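3-dehydroquinate dehydratase (Clostridium difficile, PDB 3JS3) catalyses the cis-dehydration of 3-dehydroquinate to 3-dehydroshikimate, the third step of the chorismate pathway to aromatic amino acids, through an imine intermediate with the enzyme. Local coordinates at residues Met4-Gln9 against Gly169-Lys174; Val24-Lys29 against Asp47-Arg52; Glu120-Asp125 against Ile144-Phe149; Asn150-Lys155 against Val177-Glu182. All coordinates share one frame; numbering follows the deposited sequence.

Contact 1 of 4, residues Met4-Gln9 against Gly169-Lys174; sequences MKRKVQ and GADLPK. With DHS (3-amino-4,5-dihydroxy-cyclohex-1-enecarboxylate), chain E.
The methyl ends of Val-8 and Leu-172 meet head on, CG2 of Val-8 3.8 Å from CD2 of Leu-172. Val-8 CG2 also lies 3.5 Å from Asp-171 O. Two residues before Val-8, Arg-6 meets Asp-171 in a salt bridge, Arg-6 NH2 to Asp-171 OD1 3.4 Å, whose hydrogen bond is weak and bent (142°). The guanidinium and carboxylate planes stand 74° apart, so the pair has none of the flat, two-pronged fit of a strong arginine-carboxylate bridge. The arginine chain, extended from CG to NE, carries the guanidinium of the exposed Arg-6 to the buried Asp-171. The firmer hold on Asp-171 is at OD2, which accepts from Val-142 N and His-136 NE2. Two residues past Leu-172, Lys-174 is covalently joined to the ligand, NZ to C3 of DHS 1.3 Å, its extended side chain spanning the distance from strand to ligand. This is the Schiff-base lysine of the type I enzyme. Asp-171 and Leu-172 lie at the start of barrel strand 172-177, where the hairpin of strands 8-10 and 13-15 packs; Ile-15 of the hairpin and Pro-203 of the loop before strand 205-208 both touch Val-8 and Leu-172, and strand 141-148 runs alongside.

Contact 2 of 4, residues Val24-Lys29 against Asp47-Arg52; sequences VPIIGK and DIIEWR. With DHS (3-amino-4,5-dihydroxy-cyclohex-1-enecarboxylate), chain E.
Val-24 opens the parallel pairing with Ile-49: its N donates to Ile-48 O (3.0 Å), and its O accepts from Glu-50 N (2.9 Å). Pro-25 pairs with Glu-50 and gives a CA-H...O contact to Glu-50 O; its ring CG lies 4.0 Å from Glu-50 OE1. Fully extended, with CG anti to the backbone N (chi1 175°), Glu-50 carries its carboxylate to the ligand, where OE1 accepts from DHS O3 (2.6 Å) and OE2 from DHS O2 (2.5 Å). Ile-26 N donates to Glu-50 O, while Ile-26 CD1 presses on Ile-49 CG2 at a tight 3.5 Å. Ile-26 O accepts from Arg-52 N and also lies at the edge of the Trp-51 ring. Ile-27 CG2 rests on Arg-52 CB; beyond, the arginine bends at chi2 and chi3, bringing Arg-52 NH1 to DHS O3 (3.1 Å), while NH2 pairs with Asp-54. Gly-28 O accepts from a water that also accepts from Trp-51 NE1 and donates to Arg-52 O. Strands 21-26 and 48-52 open the TIM barrel as a beta-alpha-beta unit: Pro-25 and Glu-50 face its interior, and Ile-26, Ile-49 and Trp-51 pack outward on helices 31-41 and 62-76.

Contact 3 of 4, residues Glu120-Asp125 against Ile144-Phe149; sequences ELFMGD and ISNHDF
Leu-121 N donates to Ser-145 O (2.9 Å, N-H...O 164°), the direct hydrogen bond across the pair. Glu-120 CA adds a CA-H...O contact to Ser-145 O, at 3.5 Å. A water makes a third approach to this oxygen: it donates to Ser-145 O and accepts from Phe-122 N (2.8 Å) and Asn-146 ND2 (3.0 Å), bridging the 3-10 segment 121-123 to the strand. Glu-120 and Ser-145 form the parallel bridge between strands 116-120 and 141-148, adjacent staves of the TIM barrel, and the 3-10 turn leads the chain from this junction into helix 125-137. Both bridge residues point to the catalytic interior. Ser-145 OG lies 3.5 Å from Glu-120 CG, but its hydrogen bond goes to Asp-118. The Glu-120 carboxylate turns to Arg-86, a substrate-binding residue, and to Ser-87. Nearby on strand 141-148, His-147, the proton donor/acceptor, touches the bound ligand and has its ND1 hydrogen-bonded to Glu-90. Among apolar contacts, Leu-121 CB sits 4.0 Å from Ile-144 CG2, and helix 155-167 covers both through Met-165. Phe-122 and Asn-146 meet with their ring and amide planes 77° apart; Asn-146 ND2 comes obliquely beside the Phe-122 ring, though its very close approach to Phe-122 CE2 is doubtful. Asn-146 CG is anti to the backbone N (chi1 179°), which extends the amide toward the phenylalanine; its OD1 is held by Arg-161.

Contact 4 of 4, residues Asn150-Lys155 against Val177-Glu182; sequences NKTPKK and VMPQNE
Thr-152 meets the 177-182 loop through each part of its short side chain. Thr-152 CB lies 3.5 Å from Met-178 O. From it Thr-152 OG1 branches to donate a hydrogen bond to Met-178 O at 2.6 Å; the hydroxyl stands well above the carbonyl plane, with a C=O...O angle of only 99°. Thr-152 CG2 takes the other course, 4.1 Å from Val-177 CG2, the two side chains crossing at about a right angle. With OG1 beside the backbone N (chi1 -73°), the hydroxyl reaches the loop while the methyl stays against the valine. Next in sequence, Pro-153 CD packs 3.6 Å from Val-177 CG1. Across the backbones, Met-178 N donates to Lys-151 O at 3.3 Å. Gln-180, bent at chi2, brings its amide NE2 to 3.6 Å from Lys-151 CA. These loops follow neighbouring barrel strands 141-148 and 172-177 and lead into helices 155-167 and 182-199; Asp-148 OD1 holds the N-H groups of Asn-150 and Lys-151, and Asn-181 caps the second helix. A side-chain hydroxyl supplies one of the two bonds, so Thr-152, and not a backbone ladder, sets how the loops meet, their directions 107° apart.

How the contacts relate
Contacts 1, 2 and 3 are largely buried and all reach the parallel barrel sheet, though contact 1 only through strand 172-177, whereas contact 4 is partly exposed and joins the loops beyond it. Contact 2 is regular strand pairing, contact 3 a single bridge where strand 116-120 ends, and contact 1 a hairpin packed on a strand with one weak ion pair. Contacts 1 and 3 share neighbouring strands 172-177 and 141-148: Lys-174 is probably hydrogen-bonded to the backbone of Ile-144 and Asn-146. Contact 4 continues those strands, with Met-178 against Asp-148 and Phe-149. Contacts 1 and 2, their centres about 21 Å apart, both reach DHS, by covalent bond and by hydrogen bonds respectively; His-147 in contact 3 touches it too.

Contact 1 of 4, residues Met4-Gln9 against Gly169-Lys174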
# COMPACT_ATOMS: atom_id res chain seq x y z
N MET A 4 -22.84 -5.75 13.52
CA MET A 4 -23.12 -4.40 14.10
C MET A 4 -23.21 -3.30 13.02
O MET A 4 -23.86 -2.27 13.25
CB MET A 4 -22.06 -4.05 15.16
CG MET A 4 -20.62 -4.00 14.64
SD MET A 4 -19.40 -3.95 16.00
CE MET A 4 -19.96 -2.51 16.91
N LYS A 5 -22.56 -3.52 11.87
CA LYS A 5 -22.61 -2.57 10.75
C LYS A 5 -23.42 -3.16 9.62
O LYS A 5 -23.39 -4.37 9.40
CB LYS A 5 -21.23 -2.29 10.17
CG LYS A 5 -20.28 -1.48 11.01
CD LYS A 5 -19.09 -1.22 10.13
CE LYS A 5 -18.11 -0.29 10.73
NZ LYS A 5 -17.08 -0.03 9.70
N ARG A 6 -24.11 -2.31 8.86
CA ARG A 6 -24.86 -2.84 7.75
C ARG A 6 -23.98 -2.97 6.51
O ARG A 6 -22.95 -2.30 6.38
CB ARG A 6 -26.17 -2.09 7.48
CG ARG A 6 -26.12 -0.63 7.07
CD ARG A 6 -27.58 -0.23 6.77
NE ARG A 6 -27.81 1.18 6.45
CZ ARG A 6 -27.71 1.71 5.23
NH1 ARG A 6 -27.96 3.00 5.06
NH2 ARG A 6 -27.33 0.96 4.19
N LYS A 7 -24.35 -3.92 5.67
CA LYS A 7 -23.67 -4.19 4.41
C LYS A 7 -24.58 -3.75 3.29
O LYS A 7 -25.80 -3.74 3.44
CB LYS A 7 -23.36 -5.67 4.23
CG LYS A 7 -22.24 -6.25 5.07
CD LYS A 7 -22.60 -6.44 6.53
CE LYS A 7 -21.56 -7.31 7.23
NZ LYS A 7 -21.46 -8.65 6.58
N VAL A 8 -23.98 -3.44 2.16
CA VAL A 8 -24.69 -3.01 1.00
C VAL A 8 -24.57 -4.11 -0.04
O VAL A 8 -23.52 -4.29 -0.66
CB VAL A 8 -24.09 -1.69 0.45
CG1 VAL A 8 -24.73 -1.31 -0.89
CG2 VAL A 8 -24.24 -0.58 1.49
N GLN A 9 -25.65 -4.86 -0.22
CA GLN A 9 -25.69 -5.93 -1.19
C GLN A 9 -26.21 -5.40 -2.53
O GLN A 9 -27.22 -4.70 -2.57
CB GLN A 9 -26.64 -7.03 -0.65
CG GLN A 9 -26.72 -8.29 -1.49
CD GLN A 9 -25.44 -9.10 -1.45
OE1 GLN A 9 -24.69 -9.04 -0.46
NE2 GLN A 9 -25.20 -9.89 -2.49
N GLY A 169 -28.84 9.69 4.81
CA GLY A 169 -29.33 8.41 4.31
C GLY A 169 -28.45 7.71 3.28
O GLY A 169 -28.89 6.76 2.63
N ALA A 170 -27.21 8.16 3.12
CA ALA A 170 -26.30 7.53 2.15
C ALA A 170 -26.08 6.09 2.49
O ALA A 170 -25.72 5.77 3.60
CB ALA A 170 -24.95 8.24 2.11
N ASP A 171 -26.29 5.21 1.54
CA ASP A 171 -25.99 3.81 1.76
C ASP A 171 -24.47 3.65 1.84
O ASP A 171 -23.98 2.76 2.53
CB ASP A 171 -26.54 2.97 0.62
CG ASP A 171 -28.03 3.01 0.56
OD1 ASP A 171 -28.66 2.33 1.40
OD2 ASP A 171 -28.58 3.68 -0.34
N LEU A 172 -23.74 4.53 1.15
CA LEU A 172 -22.28 4.53 1.09
C LEU A 172 -21.67 5.94 1.01
O LEU A 172 -21.62 6.55 -0.08
CB LEU A 172 -21.81 3.75 -0.13
CG LEU A 172 -22.05 2.23 -0.20
CD1 LEU A 172 -21.90 1.76 -1.62
CD2 LEU A 172 -21.14 1.46 0.74
N PRO A 173 -21.24 6.51 2.15
CA PRO A 173 -20.60 7.80 2.06
C PRO A 173 -19.29 7.65 1.27
O PRO A 173 -18.59 6.65 1.41
CB PRO A 173 -20.29 8.17 3.51
CG PRO A 173 -21.07 7.25 4.35
CD PRO A 173 -21.44 6.06 3.54
N LYS A 174 -18.96 8.64 0.45
CA LYS A 174 -17.74 8.60 -0.33
C LYS A 174 -17.04 9.95 -0.28
O LYS A 174 -17.66 10.98 -0.54
CB LYS A 174 -18.07 8.33 -1.78
CG LYS A 174 -16.86 8.41 -2.67
CD LYS A 174 -17.21 8.24 -4.13
CE LYS A 174 -16.00 8.47 -4.99
NZ LYS A 174 -16.26 8.54 -6.45
C1 DHS E . -13.16 8.15 -8.21
C3 DHS E . -15.58 8.44 -7.59
C4 DHS E . -15.95 8.05 -9.03
C5 DHS E . -14.86 8.40 -10.03
C6 DHS E . -13.55 7.76 -9.60
C7 DHS E . -11.73 8.04 -7.88
C2 DHS E . -14.08 8.51 -7.31
O2 DHS E . -17.16 8.73 -9.36
O3 DHS E . -15.10 7.88 -11.35
O4 DHS E . -11.20 8.79 -7.01
O5 DHS E . -11.06 7.19 -8.50

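Contact 2 of 4, residues Val24-Lys29 against Asp47-Arg52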
# COMPACT_ATOMS: atom_id res chain seq x y z
N VAL A 24 -15.02 -0.34 -11.94
CA VAL A 24 -14.37 0.11 -13.14
C VAL A 24 -15.28 1.09 -13.88
O VAL A 24 -16.45 0.79 -14.16
CB VAL A 24 -13.96 -1.08 -14.02
CG1 VAL A 24 -13.20 -0.59 -15.24
CG2 VAL A 24 -13.10 -2.08 -13.20
N PRO A 25 -14.76 2.28 -14.17
CA PRO A 25 -15.56 3.28 -14.87
C PRO A 25 -15.67 3.08 -16.37
O PRO A 25 -14.77 2.55 -16.99
CB PRO A 25 -14.77 4.58 -14.62
CG PRO A 25 -14.01 4.33 -13.39
CD PRO A 25 -13.58 2.88 -13.55
N ILE A 26 -16.80 3.50 -16.92
CA ILE A 26 -17.01 3.56 -18.36
C ILE A 26 -17.05 5.07 -18.62
O ILE A 26 -17.82 5.79 -18.00
CB ILE A 26 -18.28 2.83 -18.80
CG1 ILE A 26 -18.05 1.33 -18.69
CG2 ILE A 26 -18.65 3.18 -20.23
CD1 ILE A 26 -19.24 0.49 -19.04
N ILE A 27 -16.18 5.55 -19.50
CA ILE A 27 -16.09 7.00 -19.73
C ILE A 27 -16.21 7.42 -21.20
O ILE A 27 -15.80 8.52 -21.56
CB ILE A 27 -14.81 7.61 -19.09
CG1 ILE A 27 -13.52 7.15 -19.80
CG2 ILE A 27 -14.75 7.29 -17.60
CD1 ILE A 27 -13.19 5.69 -19.62
N GLY A 28 -16.80 6.57 -22.03
CA GLY A 28 -16.95 6.88 -23.44
C GLY A 28 -17.74 8.15 -23.68
O GLY A 28 -18.60 8.53 -22.88
N LYS A 29 -17.43 8.81 -24.78
CA LYS A 29 -18.09 10.06 -25.18
C LYS A 29 -19.31 9.79 -26.06
O LYS A 29 -20.11 10.69 -26.32
CB LYS A 29 -17.11 10.91 -25.99
CG LYS A 29 -15.83 11.28 -25.27
CD LYS A 29 -16.05 12.35 -24.21
CE LYS A 29 -14.74 12.81 -23.62
NZ LYS A 29 -14.92 13.90 -22.62
N ASP A 47 -15.89 -6.11 -9.80
CA ASP A 47 -17.11 -6.25 -9.03
C ASP A 47 -18.29 -5.37 -9.47
O ASP A 47 -19.42 -5.84 -9.56
CB ASP A 47 -16.77 -5.97 -7.59
CG ASP A 47 -15.76 -6.97 -7.04
OD1 ASP A 47 -16.08 -8.16 -7.03
OD2 ASP A 47 -14.67 -6.54 -6.58
N ILE A 48 -18.01 -4.11 -9.77
CA ILE A 48 -19.04 -3.16 -10.14
C ILE A 48 -18.55 -2.33 -11.30
O ILE A 48 -17.36 -2.13 -11.46
CB ILE A 48 -19.30 -2.18 -8.94
CG1 ILE A 48 -19.60 -2.95 -7.65
CG2 ILE A 48 -20.44 -1.20 -9.23
CD1 ILE A 48 -19.64 -2.03 -6.38
N ILE A 49 -19.47 -1.84 -12.12
CA ILE A 49 -19.11 -0.95 -13.23
C ILE A 49 -19.78 0.38 -12.95
O ILE A 49 -20.94 0.40 -12.51
CB ILE A 49 -19.61 -1.48 -14.59
CG1 ILE A 49 -18.79 -2.69 -15.03
CG2 ILE A 49 -19.51 -0.41 -15.68
CD1 ILE A 49 -19.35 -3.38 -16.29
N GLU A 50 -19.05 1.47 -13.13
CA GLU A 50 -19.58 2.82 -12.96
C GLU A 50 -19.72 3.49 -14.31
O GLU A 50 -18.75 3.55 -15.08
CB GLU A 50 -18.65 3.72 -12.12
CG GLU A 50 -19.13 5.21 -12.03
CD GLU A 50 -18.18 6.15 -11.22
OE1 GLU A 50 -16.95 6.09 -11.39
OE2 GLU A 50 -18.66 6.99 -10.46
N TRP A 51 -20.91 3.97 -14.64
CA TRP A 51 -21.05 4.71 -15.87
C TRP A 51 -20.92 6.20 -15.55
O TRP A 51 -21.78 6.81 -14.91
CB TRP A 51 -22.34 4.36 -16.62
CG TRP A 51 -22.51 5.14 -17.89
CD1 TRP A 51 -21.52 5.62 -18.67
CD2 TRP A 51 -23.73 5.45 -18.56
NE1 TRP A 51 -22.04 6.27 -19.75
CE2 TRP A 51 -23.40 6.17 -19.72
CE3 TRP A 51 -25.08 5.20 -18.28
CZ2 TRP A 51 -24.36 6.66 -20.60
CZ3 TRP A 51 -26.05 5.69 -19.16
CH2 TRP A 51 -25.68 6.41 -20.30
N ARG A 52 -19.77 6.75 -15.92
CA ARG A 52 -19.51 8.17 -15.75
C ARG A 52 -20.18 8.91 -16.91
O ARG A 52 -19.54 9.33 -17.86
CB ARG A 52 -18.01 8.45 -15.67
CG ARG A 52 -17.41 8.21 -14.30
CD ARG A 52 -17.88 9.26 -13.33
NE ARG A 52 -17.52 10.58 -13.85
CZ ARG A 52 -16.31 11.13 -13.71
NH1 ARG A 52 -15.33 10.50 -13.06
NH2 ARG A 52 -16.07 12.32 -14.21
C1 DHS E . -13.16 8.15 -8.21
C3 DHS E . -15.58 8.44 -7.59
C4 DHS E . -15.95 8.05 -9.03
C5 DHS E . -14.86 8.40 -10.03
C6 DHS E . -13.55 7.76 -9.60
C7 DHS E . -11.73 8.04 -7.88
C2 DHS E . -14.08 8.51 -7.31
O2 DHS E . -17.16 8.73 -9.36
O3 DHS E . -15.10 7.88 -11.35
O4 DHS E . -11.20 8.79 -7.01
O5 DHS E . -11.06 7.19 -8.50
O HOH W 1 -19.97 7.90 -20.63

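Contact 3 of 4, residues Glu120-Asp125 against Ile144-Phe149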
# COMPACT_ATOMS: atom_id res chain seq x y z
N GLU A 120 -24.01 14.09 -5.27
CA GLU A 120 -23.01 14.95 -4.65
C GLU A 120 -23.51 15.75 -3.45
O GLU A 120 -24.51 16.45 -3.53
CB GLU A 120 -22.41 15.86 -5.71
CG GLU A 120 -21.63 15.09 -6.75
CD GLU A 120 -21.22 15.92 -7.94
OE1 GLU A 120 -21.67 17.08 -8.06
OE2 GLU A 120 -20.45 15.39 -8.79
N LEU A 121 -22.79 15.62 -2.34
CA LEU A 121 -23.14 16.29 -1.09
C LEU A 121 -23.43 17.77 -1.25
O LEU A 121 -24.49 18.24 -0.85
CB LEU A 121 -22.01 16.10 -0.07
CG LEU A 121 -22.19 16.80 1.28
CD1 LEU A 121 -23.44 16.32 1.99
CD2 LEU A 121 -20.95 16.58 2.14
N PHE A 122 -22.49 18.51 -1.82
CA PHE A 122 -22.69 19.94 -1.98
C PHE A 122 -23.98 20.28 -2.72
O PHE A 122 -24.55 21.35 -2.51
CB PHE A 122 -21.51 20.60 -2.70
CG PHE A 122 -20.25 20.68 -1.88
CD1 PHE A 122 -20.26 21.26 -0.62
CD2 PHE A 122 -19.04 20.30 -2.43
CE1 PHE A 122 -19.08 21.37 0.11
CE2 PHE A 122 -17.86 20.41 -1.70
CZ PHE A 122 -17.88 20.94 -0.43
N MET A 123 -24.46 19.37 -3.56
CA MET A 123 -25.65 19.63 -4.34
C MET A 123 -26.82 20.10 -3.44
O MET A 123 -27.72 20.81 -3.92
CB MET A 123 -26.02 18.40 -5.19
CG MET A 123 -26.62 18.74 -6.52
SD MET A 123 -25.39 19.48 -7.63
CE MET A 123 -26.31 19.68 -9.13
N GLY A 124 -26.82 19.70 -2.16
CA GLY A 124 -27.82 20.16 -1.18
C GLY A 124 -28.88 19.20 -0.63
O GLY A 124 -29.23 18.21 -1.26
N ASP A 125 -29.41 19.53 0.55
CA ASP A 125 -30.45 18.73 1.20
C ASP A 125 -31.66 18.59 0.32
O ASP A 125 -32.28 17.54 0.31
CB ASP A 125 -30.91 19.35 2.53
CG ASP A 125 -29.89 19.19 3.65
OD1 ASP A 125 -28.72 18.85 3.37
OD2 ASP A 125 -30.27 19.40 4.82
N ILE A 144 -23.34 9.07 -1.63
CA ILE A 144 -23.33 10.53 -1.50
C ILE A 144 -21.82 10.81 -1.53
O ILE A 144 -21.05 10.26 -0.73
CB ILE A 144 -23.99 11.08 -0.22
CG1 ILE A 144 -25.46 10.69 -0.18
CG2 ILE A 144 -23.90 12.57 -0.21
CD1 ILE A 144 -26.21 11.19 1.03
N SER A 145 -21.41 11.67 -2.44
CA SER A 145 -20.01 11.89 -2.66
C SER A 145 -19.50 13.31 -2.49
O SER A 145 -20.20 14.30 -2.74
CB SER A 145 -19.67 11.43 -4.09
OG SER A 145 -20.27 12.31 -5.02
N ASN A 146 -18.23 13.39 -2.11
CA ASN A 146 -17.60 14.68 -1.92
C ASN A 146 -16.15 14.58 -2.33
O ASN A 146 -15.45 13.66 -1.92
CB ASN A 146 -17.73 15.14 -0.49
CG ASN A 146 -17.06 16.48 -0.24
OD1 ASN A 146 -16.10 16.56 0.53
ND2 ASN A 146 -17.55 17.53 -0.91
N HIS A 147 -15.71 15.55 -3.13
CA HIS A 147 -14.35 15.57 -3.65
C HIS A 147 -13.69 16.92 -3.38
O HIS A 147 -14.34 17.96 -3.49
CB HIS A 147 -14.37 15.34 -5.16
CG HIS A 147 -15.15 14.13 -5.58
ND1 HIS A 147 -16.53 14.09 -5.55
CD2 HIS A 147 -14.75 12.93 -6.08
CE1 HIS A 147 -16.94 12.91 -5.98
NE2 HIS A 147 -15.88 12.19 -6.31
N ASP A 148 -12.42 16.91 -3.01
CA ASP A 148 -11.67 18.14 -2.83
C ASP A 148 -10.40 17.94 -3.60
O ASP A 148 -9.55 17.16 -3.17
CB ASP A 148 -11.38 18.40 -1.35
CG ASP A 148 -10.71 19.75 -1.11
OD1 ASP A 148 -9.93 20.23 -1.97
OD2 ASP A 148 -10.96 20.32 -0.02
N PHE A 149 -10.27 18.62 -4.74
CA PHE A 149 -9.08 18.53 -5.62
C PHE A 149 -7.89 19.45 -5.26
O PHE A 149 -6.86 19.43 -5.96
CB PHE A 149 -9.48 18.75 -7.09
CG PHE A 149 -10.16 17.56 -7.73
CD1 PHE A 149 -9.46 16.72 -8.58
CD2 PHE A 149 -11.48 17.26 -7.44
CE1 PHE A 149 -10.07 15.60 -9.16
CE2 PHE A 149 -12.10 16.15 -8.00
CZ PHE A 149 -11.39 15.32 -8.88
O HOH W 2 -20.08 17.24 -2.54

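Contact 4 of 4, residues Asn150-Lys155 against Val177-Glu182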
# COMPACT_ATOMS: atom_id res chain seq x y z
N ASN A 150 -8.00 20.24 -4.20
CA ASN A 150 -6.90 21.14 -3.83
C ASN A 150 -6.27 20.85 -2.48
O ASN A 150 -5.08 21.13 -2.27
CB ASN A 150 -7.40 22.61 -3.80
CG ASN A 150 -7.96 23.08 -5.13
OD1 ASN A 150 -8.91 23.84 -5.17
ND2 ASN A 150 -7.38 22.59 -6.24
N LYS A 151 -7.05 20.28 -1.57
CA LYS A 151 -6.66 20.09 -0.19
C LYS A 151 -7.18 18.80 0.42
O LYS A 151 -8.07 18.17 -0.12
CB LYS A 151 -7.27 21.27 0.57
CG LYS A 151 -7.22 21.26 2.10
CD LYS A 151 -7.77 22.61 2.64
CE LYS A 151 -7.53 22.77 4.15
NZ LYS A 151 -7.82 24.18 4.66
N THR A 152 -6.56 18.40 1.53
CA THR A 152 -6.98 17.28 2.32
C THR A 152 -7.43 17.90 3.63
O THR A 152 -6.61 18.41 4.39
CB THR A 152 -5.84 16.29 2.61
OG1 THR A 152 -5.53 15.55 1.42
CG2 THR A 152 -6.25 15.30 3.72
N PRO A 153 -8.74 17.91 3.89
CA PRO A 153 -9.16 18.49 5.15
C PRO A 153 -8.60 17.71 6.34
O PRO A 153 -8.18 16.56 6.17
CB PRO A 153 -10.69 18.39 5.10
CG PRO A 153 -11.03 18.30 3.65
CD PRO A 153 -9.88 17.55 3.04
N LYS A 154 -8.61 18.33 7.51
CA LYS A 154 -8.11 17.70 8.75
C LYS A 154 -8.96 16.47 9.02
O LYS A 154 -10.12 16.44 8.60
CB LYS A 154 -8.22 18.65 9.93
CG LYS A 154 -7.57 20.02 9.72
CD LYS A 154 -6.07 19.94 9.51
CE LYS A 154 -5.45 21.33 9.47
NZ LYS A 154 -3.96 21.27 9.42
N LYS A 155 -8.43 15.47 9.75
CA LYS A 155 -9.17 14.22 9.97
C LYS A 155 -10.58 14.44 10.53
O LYS A 155 -11.55 13.85 10.04
CB LYS A 155 -8.39 13.18 10.83
CG LYS A 155 -8.53 13.25 12.33
CD LYS A 155 -7.82 12.07 12.97
CE LYS A 155 -7.72 12.18 14.51
NZ LYS A 155 -9.03 12.08 15.22
N VAL A 177 -10.05 13.09 -1.48
CA VAL A 177 -9.30 14.30 -1.13
C VAL A 177 -7.95 14.32 -1.84
O VAL A 177 -7.49 13.29 -2.32
CB VAL A 177 -9.09 14.41 0.39
CG1 VAL A 177 -10.44 14.58 1.09
CG2 VAL A 177 -8.37 13.20 0.90
N MET A 178 -7.33 15.50 -1.91
CA MET A 178 -6.04 15.67 -2.59
C MET A 178 -4.94 16.00 -1.58
O MET A 178 -5.07 16.95 -0.77
CB MET A 178 -6.13 16.80 -3.63
CG MET A 178 -4.87 16.97 -4.49
SD MET A 178 -4.61 15.65 -5.70
CE MET A 178 -5.91 16.01 -6.88
N PRO A 179 -3.86 15.21 -1.60
CA PRO A 179 -2.77 15.50 -0.70
C PRO A 179 -1.82 16.50 -1.31
O PRO A 179 -1.64 16.54 -2.52
CB PRO A 179 -2.08 14.14 -0.52
CG PRO A 179 -2.30 13.45 -1.84
CD PRO A 179 -3.65 13.93 -2.33
N GLN A 180 -1.24 17.31 -0.45
CA GLN A 180 -0.26 18.29 -0.84
C GLN A 180 1.07 17.81 -0.28
O GLN A 180 2.12 18.41 -0.54
CB GLN A 180 -0.63 19.61 -0.21
CG GLN A 180 -1.97 20.14 -0.66
CD GLN A 180 -2.74 20.76 0.49
OE1 GLN A 180 -2.70 21.99 0.69
NE2 GLN A 180 -3.38 19.90 1.32
N ASN A 181 0.99 16.75 0.54
CA ASN A 181 2.17 16.13 1.16
C ASN A 181 1.85 14.71 1.63
O ASN A 181 0.67 14.28 1.65
CB ASN A 181 2.75 17.00 2.29
CG ASN A 181 1.74 17.27 3.41
OD1 ASN A 181 0.94 16.43 3.76
ND2 ASN A 181 1.82 18.44 3.98
N GLU A 182 2.89 13.98 2.01
CA GLU A 182 2.76 12.58 2.40
C GLU A 182 1.89 12.41 3.64
O GLU A 182 1.07 11.51 3.69
CB GLU A 182 4.13 11.92 2.58
CG GLU A 182 4.99 11.91 1.30
CD GLU A 182 5.67 13.25 1.01
OE1 GLU A 182 5.76 14.08 1.93
OE2 GLU A 182 6.16 13.44 -0.13